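Local coordinates for beta-lactamase domain protein (Burkholderia ambifaria, PDB 5I0P) that probably acts as a hydrolase of the metallo-beta-lactamase superfamily, with a pair of zinc ions bound in its active site, at residues V37-M42 with H277-R282; G65-D70 with V95-V100. One frame throughout, in Å; residues are numbered along the deposited sequence.

Contact 1. Residues V37-M42 with H277-R282; sequences VRWLRM and HGKPFR. With ZN (zinc ion), chain F.
The backbones of strand 37-42 and of the segment 277-282, a loop that runs into the short strand 281-282, stay well apart, with Trp39 CA 9.1 Å from Pro280 CA and Arg41 CA 8.9 Å from His277 CA, and side chains bridge the interval. Trp39 and Pro280 approach from opposite directions. The proline lies over one face of the indole in a CH-pi contact, its CD 3.5 Å from the centroid of the Trp39 six-membered ring and only 17° off the ring normal, while Pro280 CG sits 3.8 Å from Trp39 CE3. The indole is presented to the loop by a CG anti to the backbone N (chi1 170°). Beside it, Arg41 bends at chi3 (-80°), which brings NH2 into the plane of the indole at its edge. The same nitrogen lies 2.6 Å from Gly278 O, but at a poor angle for a hydrogen bond. Asn52 bridges the two segments by hydrogen bonds, OD1 with Trp39 NE1 and ND2 with Gly278 O. One residue earlier, His277 NE2 ligates a zinc ion at 2.3 Å, a site completed by Asp106, His107 and Asp232, and His277 ND1 is hydrogen-bonded to His50 O. Leu40 and Met42 turn to Trp82 of helix 76-88, Arg38 and Leu40 pair by backbone bonds with strand 50-60, and Pro280 rests on Leu274 of strand 272-275 in the second sheet.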
loop_
_atom_site.group_PDB
_atom_site.type_symbol
_atom_site.label_atom_id
_atom_site.label_comp_id
_atom_site.label_asym_id
_atom_site.label_seq_id
_atom_site.Cartn_x
_atom_site.Cartn_y
_atom_site.Cartn_z
ATOM N N VAL A 37 15.914 11.871 -6.208
ATOM C CA VAL A 37 14.603 11.296 -5.876
ATOM C C VAL A 37 13.534 12.316 -6.216
ATOM O O VAL A 37 13.487 13.408 -5.626
ATOM C CB VAL A 37 14.505 10.861 -4.413
ATOM C CG1 VAL A 37 13.206 10.109 -4.186
ATOM C CG2 VAL A 37 15.659 9.976 -4.089
ATOM N N ARG A 38 12.704 11.983 -7.198
ATOM C CA ARG A 38 11.658 12.884 -7.671
ATOM C C ARG A 38 10.269 12.357 -7.325
ATOM O O ARG A 38 10.001 11.147 -7.394
ATOM C CB ARG A 38 11.785 13.099 -9.163
ATOM C CG ARG A 38 13.047 13.859 -9.551
ATOM C CD ARG A 38 12.932 14.295 -11.005
ATOM N NE ARG A 38 14.126 14.927 -11.552
ATOM C CZ ARG A 38 14.273 15.171 -12.854
ATOM N NH1 ARG A 38 13.295 14.830 -13.692
ATOM N NH2 ARG A 38 15.377 15.737 -13.330
ATOM N N TRP A 39 9.414 13.281 -6.911
ATOM C CA TRP A 39 8.057 13.014 -6.438
ATOM C C TRP A 39 7.078 13.406 -7.540
ATOM O O TRP A 39 7.116 14.531 -8.041
ATOM C CB TRP A 39 7.820 13.799 -5.143
ATOM C CG TRP A 39 6.402 13.852 -4.592
ATOM C CD1 TRP A 39 5.371 12.997 -4.853
ATOM C CD2 TRP A 39 5.883 14.834 -3.683
ATOM N NE1 TRP A 39 4.250 13.380 -4.171
ATOM C CE2 TRP A 39 4.527 14.505 -3.445
ATOM C CE3 TRP A 39 6.432 15.969 -3.056
ATOM C CZ2 TRP A 39 3.701 15.264 -2.590
ATOM C CZ3 TRP A 39 5.631 16.715 -2.217
ATOM C CH2 TRP A 39 4.269 16.364 -1.999
ATOM N N LEU A 40 6.245 12.468 -7.951
ATOM C CA LEU A 40 5.130 12.731 -8.840
ATOM C C LEU A 40 3.845 12.494 -8.068
ATOM O O LEU A 40 3.791 11.637 -7.169
ATOM C CB LEU A 40 5.095 11.801 -10.040
ATOM C CG LEU A 40 6.164 11.161 -10.911
ATOM C CD1 LEU A 40 7.361 10.534 -10.194
ATOM C CD2 LEU A 40 5.371 10.088 -11.608
ATOM N N ARG A 41 2.784 13.201 -8.447
ATOM C CA ARG A 41 1.485 12.959 -7.824
ATOM C C ARG A 41 0.435 12.757 -8.897
ATOM O O ARG A 41 0.294 13.587 -9.794
ATOM C CB ARG A 41 1.069 14.096 -6.880
ATOM C CG ARG A 41 -0.349 13.935 -6.361
ATOM C CD ARG A 41 -0.745 15.059 -5.385
ATOM N NE ARG A 41 -0.156 14.697 -4.122
ATOM C CZ ARG A 41 -0.779 14.588 -2.962
ATOM N NH1 ARG A 41 -2.069 14.856 -2.827
ATOM N NH2 ARG A 41 -0.066 14.201 -1.922
ATOM N N MET A 42 -0.283 11.644 -8.821
ATOM C CA MET A 42 -1.282 11.323 -9.821
ATOM C C MET A 42 -2.703 11.423 -9.251
ATOM O O MET A 42 -2.951 11.042 -8.101
ATOM C CB MET A 42 -1.057 9.912 -10.374
ATOM C CG MET A 42 0.236 9.771 -11.254
ATOM S SD MET A 42 0.130 10.787 -12.778
ATOM C CE MET A 42 1.561 10.023 -13.602
ATOM N N HIS A 277 0.330 8.166 -0.206
ATOM C CA HIS A 277 -0.801 9.078 -0.097
ATOM C C HIS A 277 -0.512 10.037 1.052
ATOM O O HIS A 277 -0.121 9.597 2.134
ATOM C CB HIS A 277 -2.126 8.314 0.105
ATOM C CG HIS A 277 -2.279 7.141 -0.820
ATOM N ND1 HIS A 277 -2.808 7.248 -2.093
ATOM C CD2 HIS A 277 -1.971 5.831 -0.656
ATOM C CE1 HIS A 277 -2.827 6.054 -2.670
ATOM N NE2 HIS A 277 -2.315 5.181 -1.823
ATOM N N GLY A 278 -0.716 11.337 0.824
ATOM C CA GLY A 278 -0.252 12.357 1.748
ATOM C C GLY A 278 0.986 13.043 1.212
ATOM O O GLY A 278 1.236 13.050 0.013
ATOM N N LYS A 279 1.779 13.616 2.125
ATOM C CA LYS A 279 2.968 14.374 1.743
ATOM C C LYS A 279 4.201 13.782 2.408
ATOM O O LYS A 279 4.086 13.155 3.465
ATOM C CB LYS A 279 2.849 15.888 2.088
ATOM C CG LYS A 279 1.607 16.503 1.469
ATOM C CD LYS A 279 1.411 18.001 1.599
ATOM C CE LYS A 279 1.105 18.488 2.955
ATOM N NZ LYS A 279 0.849 19.926 2.786
ATOM N N PRO A 280 5.383 13.935 1.798
ATOM C CA PRO A 280 6.625 13.546 2.488
ATOM C C PRO A 280 6.671 14.190 3.869
ATOM O O PRO A 280 6.245 15.337 4.064
ATOM C CB PRO A 280 7.739 14.095 1.580
ATOM C CG PRO A 280 7.137 14.177 0.208
ATOM C CD PRO A 280 5.630 14.438 0.432
ATOM N N PHE A 281 7.144 13.425 4.848
ATOM C CA PHE A 281 7.117 13.913 6.215
ATOM C C PHE A 281 8.202 13.240 7.047
ATOM O O PHE A 281 8.717 12.169 6.717
ATOM C CB PHE A 281 5.759 13.680 6.867
ATOM C CG PHE A 281 5.496 12.247 7.231
ATOM C CD1 PHE A 281 4.998 11.358 6.302
ATOM C CD2 PHE A 281 5.746 11.789 8.511
ATOM C CE1 PHE A 281 4.709 10.047 6.657
ATOM C CE2 PHE A 281 5.478 10.455 8.851
ATOM C CZ PHE A 281 4.968 9.600 7.919
ATOM N N ARG A 282 8.547 13.907 8.133
ATOM C CA ARG A 282 9.375 13.341 9.174
ATOM C C ARG A 282 8.517 13.184 10.425
ATOM O O ARG A 282 7.620 13.992 10.692
ATOM C CB ARG A 282 10.598 14.227 9.449
ATOM C CG ARG A 282 11.643 14.173 8.350
ATOM C CD ARG A 282 12.983 14.876 8.672
ATOM N NE ARG A 282 13.972 14.471 7.663
ATOM C CZ ARG A 282 14.169 15.080 6.491
ATOM N NH1 ARG A 282 13.463 16.159 6.196
ATOM N NH2 ARG A 282 15.065 14.612 5.611
HETATM ZN ZN ZN F . -2.324 2.924 -2.111
#

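Contact 2. Residues G65-D70 with V95-V100; sequences GWTIVD and VLRVLV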
loop_
_atom_site.group_PDB
_atom_site.type_symbol
_atom_site.label_atom_id
_atom_site.label_comp_id
_atom_site.label_asym_id
_atom_site.label_seq_id
_atom_site.Cartn_x
_atom_site.Cartn_y
_atom_site.Cartn_z
ATOM N N GLY A 65 19.489 6.309 -16.302
ATOM C CA GLY A 65 18.057 6.421 -16.451
ATOM C C GLY A 65 17.294 6.540 -15.141
ATOM O O GLY A 65 17.794 7.074 -14.144
ATOM N N TRP A 66 16.073 6.018 -15.130
ATOM C CA TRP A 66 15.164 6.174 -14.016
ATOM C C TRP A 66 14.572 4.827 -13.637
ATOM O O TRP A 66 14.165 4.041 -14.499
ATOM C CB TRP A 66 14.046 7.156 -14.394
ATOM C CG TRP A 66 14.625 8.491 -14.830
ATOM C CD1 TRP A 66 14.993 8.868 -16.113
ATOM C CD2 TRP A 66 14.918 9.605 -13.994
ATOM N NE1 TRP A 66 15.504 10.139 -16.103
ATOM C CE2 TRP A 66 15.460 10.621 -14.820
ATOM C CE3 TRP A 66 14.781 9.847 -12.622
ATOM C CZ2 TRP A 66 15.864 11.850 -14.315
ATOM C CZ3 TRP A 66 15.167 11.074 -12.125
ATOM C CH2 TRP A 66 15.718 12.064 -12.974
ATOM N N THR A 67 14.506 4.570 -12.339
ATOM C CA THR A 67 13.700 3.479 -11.829
ATOM C C THR A 67 12.393 4.080 -11.350
ATOM O O THR A 67 12.397 5.070 -10.609
ATOM C CB THR A 67 14.386 2.738 -10.694
ATOM O OG1 THR A 67 15.455 1.969 -11.243
ATOM C CG2 THR A 67 13.375 1.781 -10.031
ATOM N N ILE A 68 11.290 3.548 -11.854
ATOM C CA ILE A 68 9.969 3.981 -11.432
ATOM C C ILE A 68 9.557 3.169 -10.223
ATOM O O ILE A 68 9.728 1.945 -10.201
ATOM C CB ILE A 68 8.950 3.822 -12.571
ATOM C CG1 ILE A 68 9.242 4.828 -13.689
ATOM C CG2 ILE A 68 7.559 4.011 -12.034
ATOM C CD1 ILE A 68 8.333 4.652 -14.884
ATOM N N VAL A 69 9.003 3.832 -9.217
ATOM C CA VAL A 69 8.341 3.122 -8.129
ATOM C C VAL A 69 6.857 3.446 -8.167
ATOM O O VAL A 69 6.440 4.551 -7.787
ATOM C CB VAL A 69 8.955 3.457 -6.766
ATOM C CG1 VAL A 69 8.222 2.687 -5.635
ATOM C CG2 VAL A 69 10.468 3.147 -6.792
ATOM N N ASP A 70 6.063 2.448 -8.575
ATOM C CA ASP A 70 4.597 2.479 -8.618
ATOM C C ASP A 70 4.080 3.280 -9.812
ATOM O O ASP A 70 4.761 4.162 -10.327
ATOM C CB ASP A 70 4.032 2.992 -7.277
ATOM C CG ASP A 70 4.176 1.961 -6.144
ATOM O OD1 ASP A 70 4.515 0.805 -6.445
ATOM O OD2 ASP A 70 3.930 2.290 -4.958
ATOM N N VAL A 95 13.528 5.086 -18.879
ATOM C CA VAL A 95 13.225 4.277 -17.711
ATOM C C VAL A 95 13.946 2.936 -17.839
ATOM O O VAL A 95 13.963 2.320 -18.914
ATOM C CB VAL A 95 11.706 4.109 -17.577
ATOM C CG1 VAL A 95 11.383 2.983 -16.643
ATOM C CG2 VAL A 95 11.087 5.402 -17.097
ATOM N N LEU A 96 14.589 2.504 -16.749
ATOM C CA LEU A 96 15.405 1.290 -16.729
ATOM C C LEU A 96 14.663 0.076 -16.176
ATOM O O LEU A 96 15.020 -1.058 -16.509
ATOM C CB LEU A 96 16.692 1.522 -15.916
ATOM C CG LEU A 96 17.551 2.703 -16.390
ATOM C CD1 LEU A 96 18.765 2.982 -15.487
ATOM C CD2 LEU A 96 17.991 2.441 -17.818
ATOM N N ARG A 97 13.646 0.285 -15.352
ATOM C CA ARG A 97 12.891 -0.796 -14.739
ATOM C C ARG A 97 11.722 -0.158 -13.995
ATOM O O ARG A 97 11.733 1.037 -13.685
ATOM C CB ARG A 97 13.759 -1.646 -13.787
ATOM C CG ARG A 97 14.363 -0.885 -12.626
ATOM C CD ARG A 97 15.158 -1.742 -11.687
ATOM N NE ARG A 97 16.108 -0.899 -10.978
ATOM C CZ ARG A 97 17.119 -1.344 -10.242
ATOM N NH1 ARG A 97 17.309 -2.654 -10.114
ATOM N NH2 ARG A 97 17.965 -0.484 -9.672
ATOM N N VAL A 98 10.700 -0.960 -13.745
ATOM C CA VAL A 98 9.554 -0.517 -12.975
ATOM C C VAL A 98 9.479 -1.369 -11.709
ATOM O O VAL A 98 9.404 -2.609 -11.777
ATOM C CB VAL A 98 8.258 -0.601 -13.787
ATOM C CG1 VAL A 98 7.104 -0.169 -12.936
ATOM C CG2 VAL A 98 8.377 0.260 -15.044
ATOM N N LEU A 99 9.509 -0.703 -10.560
ATOM C CA LEU A 99 9.408 -1.348 -9.269
ATOM C C LEU A 99 8.043 -1.042 -8.669
ATOM O O LEU A 99 7.565 0.087 -8.764
ATOM C CB LEU A 99 10.535 -0.856 -8.381
ATOM C CG LEU A 99 10.891 -1.679 -7.173
ATOM C CD1 LEU A 99 12.338 -1.469 -6.818
ATOM C CD2 LEU A 99 9.966 -1.251 -6.008
ATOM N N VAL A 100 7.401 -2.044 -8.068
ATOM C CA VAL A 100 6.045 -1.901 -7.536
ATOM C C VAL A 100 5.983 -2.357 -6.075
ATOM O O VAL A 100 6.409 -3.470 -5.743
ATOM C CB VAL A 100 5.024 -2.666 -8.396
ATOM C CG1 VAL A 100 3.664 -2.724 -7.686
ATOM C CG2 VAL A 100 4.920 -1.988 -9.753
#
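The edge of the Arg97 guanidinium meets Thr67, whose OG1 lies almost in its plane and accepts a straight bond from Arg97 NE (3.0 Å, 171° at the hydrogen); the group also makes a cation-pi contact with Trp128. Arg97 reaches the hydroxyl with a chain extended from CG to NE, starting from a CG placed between its backbone N and carbonyl carbon (chi1 60°). Asp58 OD2 ties the pair together, forming a salt bridge with Arg97 NH2 and a hydrogen bond with Thr67 OG1. The indole of Trp66 leads away from strand 95-99, and its NE1 is bonded to Leu90 O. Helix 76-88 connects these two parallel, adjacent strands, 63-69 and 95-99, as the crossover of a beta-alpha-beta unit in the N-terminal sheet of the metallo-beta-lactamase fold. Leu96 N bonds to Trp66 O (2.8 Å), Ile68 N to Arg97 O, and Leu99 N to Ile68 O (2.7 Å). Between the Trp66-Val95 and Ile68-Val98 pairs the second strand carries one extra residue, a beta bulge at Leu96, and Leu96 CD1 packs 3.5 Å from Gly65 N. On the face holding Ile68, Val95 and Val98, the Ile68 and Val95 side chains cross at about a right angle, with Ile68 CD1 3.6 Å from Val95 CG2, and Leu114 of helix 111-115 touches Ile68 and Val98. At the C-terminal end Asp70 N bonds to Leu99 O (2.8 Å), and Asp70 OD1 comes within 3.3 Å of Val100 CA while accepting from Thr101 N. Asp70 OD2 is hydrogen-bonded to ND1 of His107, a second-shell link to a zinc ligand.

In the fold
After the edge strand 31-34 the chain lays down strand 37-43, half of contact 1, then turns back through strands 50-60 and 63-69. Helix 76-88 carries it over to strand 95-99, where contact 2 closes a short loop. The zinc ligands His102, His104, Asp106 and His107 follow directly; strands 126-130 and 190-192 complete the first sheet before the chain builds the second. Only after strand 272-275 does it return to 37-42 and close contact 1, so contact 2 is nested within that much longer loop. Contact 2 holds neighbouring strands of the first sheet together, whereas contact 1 joins that sheet to the second. Their centres are about 16 Å apart, yet they touch where Arg38 CZ packs 3.4 Å from Trp66 CH2.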